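Local atomic coordinates of clan CA, family C40, NlpC/P60 superfamily cysteine peptidase (Trichomonas vaginalis, PDB entry 6BIO), a protein that probably cleaves peptide bonds of bacterial peptidoglycan as a cysteine peptidase of the NlpC/P60 family. Residues 21-35 against 71-83. Numbering follows the deposited sequence. Where two conformers were deposited one is given.
Sequences GRLTTPGTNLVKAYK and EDCWISKDSLEEI
Two separate antiparallel pairings, Arg22 with Glu81 and Tyr34 with Trp74, tie residues 21-35 to residues 71-83 within a small, strongly curved beta domain, consistent with an SH3-like barrel. At the first, Arg22 N and Glu81 O, and Glu81 N and Arg22 O, satisfy one another at 2.9 Å each. The two side chains then run alongside each other. Arg22 bends about CG-CD (chi3 83°), and NE and NH2 both give to Glu81 OE2, each at 2.8 Å, in a side-on salt bridge. The oxygen sits in the guanidinium plane, whereas both nitrogens reach it from one face of a carboxylate turned 53° away. Arg22 NH1 has a second anion, Asp51. Thr24 CG2 packs against Glu81 CD.

At the turns, Ser79 O takes both Thr24 N and Thr25 N from the same face of its carbonyl plane, the second at 3.0 Å. Ser76 O is likewise doubly used, by Ser79 N and Ser79 OG, closing the tight turn between strands 71-76 and 80-83. Val31 CG2 leans on Ser79 CB. On the sheet face that carries Leu23, Leu80, Ala33 and Ile75, the ends of Leu23 and Ile75 meet tip to tip, while Ile75 CG2 also touches Ala33 CB, and Ala33 CB also touches Cys73 SG.

The second pairing joins Tyr34 N to Trp74 O and Trp74 N to Tyr34 O. Beyond it toward Ser76 the strands separate, and a water takes over, donating to Lys32 O and accepting from Ser76 N. The Tyr34 hydroxyl is hydrogen-bonded to Leu41 O. At the far end, Lys35 bends about CB-CG (chi2 -76°), bringing NZ 2.8 Å from Asp72 O, nearly in line with its carbonyl bond. Glu71 OE2, also bonded to Tyr46 OH, receives the same NZ in a salt bridge at 2.8 Å from above its carboxylate plane.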
ATOM      1  N   GLY A  21       6.843  -1.700   9.564  1.00  6.67           N
ATOM      2  CA  GLY A  21       7.402  -0.395   9.781  1.00  6.38           C
ATOM      3  C   GLY A  21       6.466   0.740   9.404  1.00  6.32           C
ATOM      4  O   GLY A  21       5.617   0.623   8.519  1.00  6.30           O
ATOM      5  N   ARG A  22       6.652   1.857  10.081  1.00  7.04           N
ATOM      6  CA  ARG A  22       5.960   3.083   9.724  1.00  7.05           C
ATOM      7  C   ARG A  22       7.028   4.156   9.585  1.00  7.00           C
ATOM      8  O   ARG A  22       7.862   4.312  10.484  1.00  7.76           O
ATOM      9  CB  ARG A  22       4.899   3.487  10.773  1.00  8.41           C
ATOM     10  CG  ARG A  22       4.223   4.822  10.435  1.00 10.32           C
ATOM     11  CD  ARG A  22       3.182   5.223  11.485  1.00 11.93           C
ATOM     12  NE  ARG A  22       3.840   5.845  12.568  1.00 14.15           N
ATOM     13  CZ  ARG A  22       3.982   7.162  12.732  1.00 14.43           C
ATOM     14  NH1 ARG A  22       3.450   8.090  11.926  1.00 14.97           N
ATOM     15  NH2 ARG A  22       4.663   7.535  13.750  1.00 15.30           N
ATOM     16  N   LEU A  23       6.995   4.897   8.473  1.00  6.94           N
ATOM     17  CA  LEU A  23       8.003   5.919   8.241  1.00  7.18           C
ATOM     18  C   LEU A  23       7.764   7.127   9.122  1.00  8.20           C
ATOM     19  O   LEU A  23       6.652   7.650   9.214  1.00  8.23           O
ATOM     20  CB  LEU A  23       8.042   6.331   6.783  1.00  8.61           C
ATOM     21  CG  LEU A  23       9.052   5.466   6.021  1.00 12.35           C
ATOM     22  CD1 LEU A  23       8.586   4.061   5.884  1.00 12.32           C
ATOM     23  CD2 LEU A  23       9.464   5.998   4.774  1.00 15.25           C
ATOM     24  N   THR A  24       8.828   7.553   9.799  1.00  8.91           N
ATOM     25  CA  THR A  24       8.804   8.716  10.654  1.00  8.93           C
ATOM     26  C   THR A  24       9.671   9.866  10.147  1.00  9.27           C
ATOM     27  O   THR A  24       9.514  11.001  10.636  1.00 10.63           O
ATOM     28  CB  THR A  24       9.310   8.312  12.042  1.00 10.37           C
ATOM     29  OG1 THR A  24      10.622   7.770  11.902  1.00 11.15           O
ATOM     30  CG2 THR A  24       8.391   7.317  12.738  1.00 11.48           C
ATOM     31  N   THR A  25      10.611   9.595   9.245  1.00  9.17           N
ATOM     32  CA  THR A  25      11.419  10.604   8.556  1.00  8.89           C
ATOM     33  C   THR A  25      11.771  11.797   9.459  1.00  9.19           C
ATOM     34  O   THR A  25      11.352  12.929   9.192  1.00  9.95           O
ATOM     35  CB  THR A  25      10.777  11.076   7.248  1.00  9.17           C
ATOM     36  OG1 THR A  25       9.505  11.697   7.480  1.00  9.84           O
ATOM     37  CG2 THR A  25      10.563   9.920   6.288  1.00  9.45           C
ATOM     38  N   PRO A  26      12.535  11.575  10.531  1.00 10.19           N
ATOM     39  CA  PRO A  26      12.667  12.619  11.567  1.00 11.29           C
ATOM     40  C   PRO A  26      13.097  13.994  11.043  1.00 10.70           C
ATOM     41  O   PRO A  26      14.076  14.146  10.318  1.00 11.58           O
ATOM     42  CB  PRO A  26      13.713  12.033  12.515  1.00 12.06           C
ATOM     43  CG  PRO A  26      13.482  10.569  12.406  1.00 12.32           C
ATOM     44  CD  PRO A  26      13.181  10.327  10.959  1.00 11.23           C
ATOM     45  N   GLY A  27      12.334  15.007  11.434  1.00  9.90           N
ATOM     46  CA  GLY A  27      12.604  16.385  11.094  1.00 10.15           C
ATOM     47  C   GLY A  27      12.117  16.792   9.721  1.00  9.83           C
ATOM     48  O   GLY A  27      12.275  17.963   9.349  1.00 10.55           O
ATOM     49  N   THR A  28      11.492  15.890   8.964  1.00 10.09           N
ATOM     50  CA  THR A  28      11.108  16.165   7.590  1.00  9.93           C
ATOM     51  C   THR A  28       9.996  15.186   7.204  1.00  8.67           C
ATOM     52  O   THR A  28       9.309  14.628   8.072  1.00  9.04           O
ATOM     53  CB  THR A  28      12.351  16.148   6.682  1.00 11.16           C
ATOM     54  OG1 THR A  28      11.934  16.578   5.390  1.00 11.04           O
ATOM     55  CG2 THR A  28      13.022  14.745   6.605  1.00 11.87           C
ATOM     56  N   ASN A  29       9.773  15.053   5.895  1.00  8.68           N
ATOM     57  CA  ASN A  29       8.678  14.245   5.384  1.00  8.18           C
ATOM     58  C   ASN A  29       9.122  13.162   4.425  1.00  8.06           C
ATOM     59  O   ASN A  29       8.267  12.468   3.886  1.00  8.31           O
ATOM     60  CB  ASN A  29       7.599  15.106   4.709  1.00 10.78           C
ATOM     61  CG  ASN A  29       8.036  15.605   3.327  1.00 14.95           C
ATOM     62  OD1 ASN A  29       9.109  16.063   3.189  1.00 16.33           O
ATOM     63  ND2 ASN A  29       7.212  15.394   2.285  1.00 17.67           N
ATOM     64  N   LEU A  30      10.419  13.045   4.159  1.00  8.06           N
ATOM     65  CA  LEU A  30      10.879  12.105   3.148  1.00  8.06           C
ATOM     66  C   LEU A  30      12.221  11.510   3.540  1.00  8.59           C
ATOM     67  O   LEU A  30      12.955  12.062   4.371  1.00  9.13           O
ATOM     68  CB  LEU A  30      10.973  12.772   1.768  1.00  8.92           C
ATOM     69  CG  LEU A  30      12.156  13.658   1.465  1.00 10.08           C
ATOM     70  CD1 LEU A  30      11.996  14.184   0.032  1.00 11.10           C
ATOM     71  CD2 LEU A  30      12.325  14.813   2.409  1.00 11.23           C
ATOM     72  N   VAL A  31      12.556  10.381   2.916  1.00  8.23           N
ATOM     73  CA  VAL A  31      13.854   9.724   3.075  1.00  7.93           C
ATOM     74  C   VAL A  31      14.258   9.162   1.719  1.00  8.14           C
ATOM     75  O   VAL A  31      13.442   8.562   1.010  1.00  7.50           O
ATOM     76  CB  VAL A  31      13.823   8.624   4.184  1.00  9.03           C
ATOM     77  CG1 VAL A  31      12.785   7.536   3.893  1.00  8.72           C
ATOM     78  CG2 VAL A  31      15.194   7.985   4.386  1.00 10.68           C
ATOM     79  N   LYS A  32      15.550   9.296   1.371  1.00  8.76           N
ATOM     80  CA  LYS A  32      16.068   8.688   0.145  1.00  9.06           C
ATOM     81  C   LYS A  32      16.000   7.170   0.251  1.00  8.19           C
ATOM     82  O   LYS A  32      16.333   6.586   1.284  1.00  8.91           O
ATOM     83  CB  LYS A  32      17.507   9.135  -0.109  1.00 11.24           C
ATOM     84  CG  LYS A  32      17.572  10.564  -0.595  1.00 14.16           C
ATOM     85  CD  LYS A  32      19.018  10.983  -0.905  1.00 16.71           C
ATOM     86  CE  LYS A  32      19.062  12.414  -1.494  1.00 19.91           C
ATOM     87  NZ  LYS A  32      20.421  12.765  -1.995  1.00 22.33           N
ATOM     88  N   ALA A  33      15.644   6.520  -0.851  1.00  8.06           N
ATOM     89  CA  ALA A  33      15.619   5.070  -0.944  1.00  7.95           C
ATOM     90  C   ALA A  33      16.640   4.611  -1.980  1.00  8.36           C
ATOM     91  O   ALA A  33      16.922   5.315  -2.970  1.00  9.21           O
ATOM     92  CB  ALA A  33      14.230   4.586  -1.320  1.00  8.95           C
ATOM     93  N   TYR A  34      17.190   3.436  -1.732  1.00  8.18           N
ATOM     94  CA  TYR A  34      18.234   2.854  -2.558  1.00  8.53           C
ATOM     95  C   TYR A  34      17.923   1.392  -2.856  1.00  9.11           C
ATOM     96  O   TYR A  34      17.105   0.757  -2.209  1.00  9.06           O
ATOM     97  CB  TYR A  34      19.596   2.951  -1.848  1.00 10.00           C
ATOM     98  CG  TYR A  34      19.982   4.347  -1.508  1.00 10.47           C
ATOM     99  CD1 TYR A  34      20.621   5.141  -2.433  1.00 11.59           C
ATOM    100  CD2 TYR A  34      19.676   4.889  -0.271  1.00 11.73           C
ATOM    101  CE1 TYR A  34      20.971   6.442  -2.135  1.00 12.91           C
ATOM    102  CE2 TYR A  34      20.029   6.190   0.042  1.00 12.70           C
ATOM    103  CZ  TYR A  34      20.658   6.965  -0.898  1.00 14.31           C
ATOM    104  OH  TYR A  34      21.034   8.259  -0.604  1.00 17.55           O
ATOM    105  N   LYS A  35      18.611   0.849  -3.830  1.00  9.85           N
ATOM    106  CA  LYS A  35      18.418  -0.535  -4.200  1.00 11.35           C
ATOM    107  C   LYS A  35      19.475  -1.460  -3.606  1.00 12.16           C
ATOM    108  O   LYS A  35      19.490  -2.651  -3.932  1.00 14.01           O
ATOM    109  CB  LYS A  35      18.354  -0.657  -5.732  1.00 12.09           C
ATOM    110  CG  LYS A  35      17.017  -0.132  -6.316  1.00 12.59           C
ATOM    111  CD  LYS A  35      15.893  -1.126  -6.079  1.00 12.24           C
ATOM    112  CE  LYS A  35      14.536  -0.526  -6.333  1.00 11.59           C
ATOM    113  NZ  LYS A  35      13.520  -1.588  -6.200  1.00 10.72           N
ATOM    114  N   GLU A  71       7.504  -4.272  -4.355  1.00  7.08           N
ATOM    115  CA  GLU A  71       8.646  -3.383  -4.415  1.00  6.77           C
ATOM    116  C   GLU A  71       9.448  -3.460  -3.126  1.00  6.81           C
ATOM    117  O   GLU A  71       8.880  -3.405  -2.038  1.00  7.19           O
ATOM    118  CB  GLU A  71       8.158  -1.944  -4.636  1.00  6.76           C
ATOM    119  CG  GLU A  71       9.241  -0.906  -4.879  1.00  7.16           C
ATOM    120  CD  GLU A  71       9.903  -0.974  -6.245  1.00  8.14           C
ATOM    121  OE1 GLU A  71       9.340  -1.642  -7.152  1.00  9.23           O
ATOM    122  OE2 GLU A  71      10.997  -0.368  -6.394  1.00  9.03           O
ATOM    123  N   ASP A  72      10.759  -3.547  -3.237  1.00  7.03           N
ATOM    124  CA  ASP A  72      11.648  -3.461  -2.084  1.00  7.33           C
ATOM    125  C   ASP A  72      12.755  -2.441  -2.327  1.00  7.63           C
ATOM    126  O   ASP A  72      13.180  -2.193  -3.466  1.00  7.97           O
ATOM    127  CB  ASP A  72      12.220  -4.841  -1.670  1.00  9.73           C
ATOM    128  CG  ASP A  72      13.235  -5.349  -2.650  1.00 11.73           C
ATOM    129  OD1 ASP A  72      12.836  -5.742  -3.773  1.00 13.93           O
ATOM    130  OD2 ASP A  72      14.431  -5.326  -2.333  1.00 13.62           O
ATOM    131  N   CYS A  73      13.243  -1.872  -1.233  1.00  7.47           N
ATOM    132  CA  CYS A  73      14.296  -0.873  -1.290  1.00  7.43           C
ATOM    133  C   CYS A  73      14.907  -0.752   0.101  1.00  7.32           C
ATOM    134  O   CYS A  73      14.486  -1.413   1.061  1.00  7.73           O
ATOM    135  CB  CYS A  73      13.755   0.472  -1.790  1.00  7.91           C
ATOM    136  SG  CYS A  73      12.552   1.231  -0.729  1.00  8.48           S
ATOM    137  N   TRP A  74      15.903   0.112   0.207  1.00  7.79           N
ATOM    138  CA  TRP A  74      16.658   0.301   1.436  1.00  7.48           C
ATOM    139  C   TRP A  74      16.608   1.773   1.808  1.00  7.65           C
ATOM    140  O   TRP A  74      16.861   2.637   0.959  1.00  8.87           O
ATOM    141  CB  TRP A  74      18.104  -0.109   1.226  1.00  8.04           C
ATOM    142  CG  TRP A  74      18.313  -1.551   0.930  1.00  8.64           C
ATOM    143  CD1 TRP A  74      18.178  -2.180  -0.281  1.00  9.39           C
ATOM    144  CD2 TRP A  74      18.698  -2.577   1.863  1.00  9.09           C
ATOM    145  NE1 TRP A  74      18.457  -3.520  -0.158  1.00 10.34           N
ATOM    146  CE2 TRP A  74      18.818  -3.776   1.140  1.00  9.99           C
ATOM    147  CE3 TRP A  74      18.984  -2.583   3.229  1.00  9.73           C
ATOM    148  CZ2 TRP A  74      19.205  -4.967   1.735  1.00 10.28           C
ATOM    149  CZ3 TRP A  74      19.367  -3.780   3.837  1.00 11.27           C
ATOM    150  CH2 TRP A  74      19.462  -4.957   3.097  1.00 10.84           C
ATOM    151  N   ILE A  75      16.291   2.054   3.067  1.00  7.64           N
ATOM    152  CA  ILE A  75      16.195   3.398   3.615  1.00  8.45           C
ATOM    153  C   ILE A  75      16.934   3.468   4.945  1.00  8.53           C
ATOM    154  O   ILE A  75      17.047   2.481   5.666  1.00  9.10           O
ATOM    155  CB  ILE A  75      14.712   3.874   3.827  1.00  7.62           C
ATOM    156  CG1 ILE A  75      13.935   2.936   4.767  1.00  8.15           C
ATOM    157  CG2 ILE A  75      14.051   4.028   2.472  1.00  7.14           C
ATOM    158  CD1 ILE A  75      12.540   3.428   5.034  1.00  7.96           C
ATOM    159  N   SER A  76      17.410   4.648   5.313  1.00  9.73           N
ATOM    160  CA  SER A  76      18.145   4.765   6.571  1.00 11.34           C
ATOM    161  C   SER A  76      17.312   4.224   7.719  1.00 10.95           C
ATOM    162  O   SER A  76      16.133   4.556   7.832  1.00 11.36           O
ATOM    163  CB  SER A  76      18.440   6.230   6.823  1.00 13.67           C
ATOM    164  OG  SER A  76      19.033   6.380   8.097  1.00 16.27           O
ATOM    165  N   LYS A  77      17.945   3.433   8.603  1.00 10.94           N
ATOM    166  CA  LYS A  77      17.204   2.814   9.693  1.00 12.08           C
ATOM    167  C   LYS A  77      16.586   3.829  10.634  1.00 12.67           C
ATOM    168  O   LYS A  77      15.612   3.497  11.321  1.00 13.83           O
ATOM    169  CB  LYS A  77      18.052   1.789  10.438  1.00 14.27           C
ATOM    170  CG  LYS A  77      19.156   2.318  11.252  1.00 17.62           C
ATOM    171  CD  LYS A  77      19.773   1.144  12.053  1.00 21.67           C
ATOM    172  CE  LYS A  77      21.139   1.509  12.599  1.00 24.05           C
ATOM    173  NZ  LYS A  77      21.305   2.947  12.938  1.00 26.27           N
ATOM    174  N   ASP A  78      17.098   5.054  10.684  1.00 12.76           N
ATOM    175  CA  ASP A  78      16.506   6.043  11.577  0.53 13.85           C
ATOM    176  C   ASP A  78      15.295   6.727  10.985  1.00 12.44           C
ATOM    177  O   ASP A  78      14.706   7.576  11.648  1.00 12.61           O
ATOM    178  CB  ASP A  78      17.542   7.094  11.946  0.53 16.85           C
ATOM    179  CG  ASP A  78      18.769   6.480  12.527  0.53 19.29           C
ATOM    180  OD1 ASP A  78      18.588   5.654  13.436  0.53 19.62           O
ATOM    181  OD2 ASP A  78      19.892   6.812  12.063  0.53 21.16           O
ATOM    182  N   SER A  79      14.878   6.343   9.787  1.00 10.55           N
ATOM    183  CA  SER A  79      13.724   6.976   9.153  1.00  9.13           C
ATOM    184  C   SER A  79      12.406   6.264   9.392  1.00  8.58           C
ATOM    185  O   SER A  79      11.383   6.717   8.870  1.00  8.43           O
ATOM    186  CB  SER A  79      13.923   7.105   7.641  1.00  9.68           C
ATOM    187  OG  SER A  79      13.840   5.825   6.976  1.00 11.40           O
ATOM    188  N   LEU A  80      12.386   5.164  10.137  1.00  8.66           N
ATOM    189  CA  LEU A  80      11.157   4.423  10.382  1.00  9.63           C
ATOM    190  C   LEU A  80      11.208   3.856  11.792  1.00  9.65           C
ATOM    191  O   LEU A  80      12.277   3.776  12.421  1.00 10.64           O
ATOM    192  CB  LEU A  80      10.933   3.326   9.346  1.00 10.02           C
ATOM    193  CG  LEU A  80      11.693   2.032   9.480  1.00 11.30           C
ATOM    194  CD1 LEU A  80      11.263   1.116   8.377  1.00 11.69           C
ATOM    195  CD2 LEU A  80      13.180   2.210   9.329  1.00 13.05           C
ATOM    196  N   GLU A  81      10.040   3.416  12.242  1.00 10.11           N
ATOM    197  CA  GLU A  81       9.865   2.733  13.508  1.00  9.69           C
ATOM    198  C   GLU A  81       9.180   1.393  13.269  1.00  9.35           C
ATOM    199  O   GLU A  81       8.377   1.247  12.353  1.00  9.81           O
ATOM    200  CB  GLU A  81       9.007   3.587  14.480  1.00 10.43           C
ATOM    201  CG  GLU A  81       7.552   3.736  14.106  1.00 12.20           C
ATOM    202  CD  GLU A  81       6.791   4.763  14.890  1.00 14.16           C
ATOM    203  OE1 GLU A  81       7.376   5.306  15.858  1.00 16.72           O
ATOM    204  OE2 GLU A  81       5.610   5.026  14.568  1.00 14.26           O
ATOM    205  N   GLU A  82       9.510   0.402  14.104  1.00  9.59           N
ATOM    206  CA  GLU A  82       8.809  -0.885  14.097  1.00 10.71           C
ATOM    207  C   GLU A  82       7.483  -0.754  14.834  1.00 10.36           C
ATOM    208  O   GLU A  82       7.393  -0.072  15.865  1.00 12.19           O
ATOM    209  CB  GLU A  82       9.635  -1.973  14.779  1.00 13.71           C
ATOM    210  CG  GLU A  82      10.962  -2.160  14.113  1.00 16.95           C
ATOM    211  CD  GLU A  82      11.253  -3.615  13.725  1.00 18.34           C
ATOM    212  OE1 GLU A  82      10.496  -4.524  14.082  1.00 20.60           O
ATOM    213  OE2 GLU A  82      12.288  -3.854  13.082  1.00 18.28           O
ATOM    214  N   ILE A  83       6.469  -1.438  14.322  1.00  9.98           N
ATOM    215  CA  ILE A  83       5.109  -1.384  14.830  1.00 11.17           C
ATOM    216  C   ILE A  83       4.662  -2.792  15.150  1.00 10.28           C
ATOM    217  O   ILE A  83       4.795  -3.681  14.299  1.00  9.73           O
ATOM    218  CB  ILE A  83       4.192  -0.850  13.701  1.00 12.82           C
ATOM    219  CG1 ILE A  83       4.545   0.587  13.304  1.00 13.73           C
ATOM    220  CG2 ILE A  83       2.706  -1.042  14.049  1.00 13.82           C
ATOM    221  CD1 ILE A  83       4.269   1.585  14.402  1.00 14.16           C
TER
HETATM  222  O   HOH W   1      18.219   6.526   3.330  1.00 11.36           O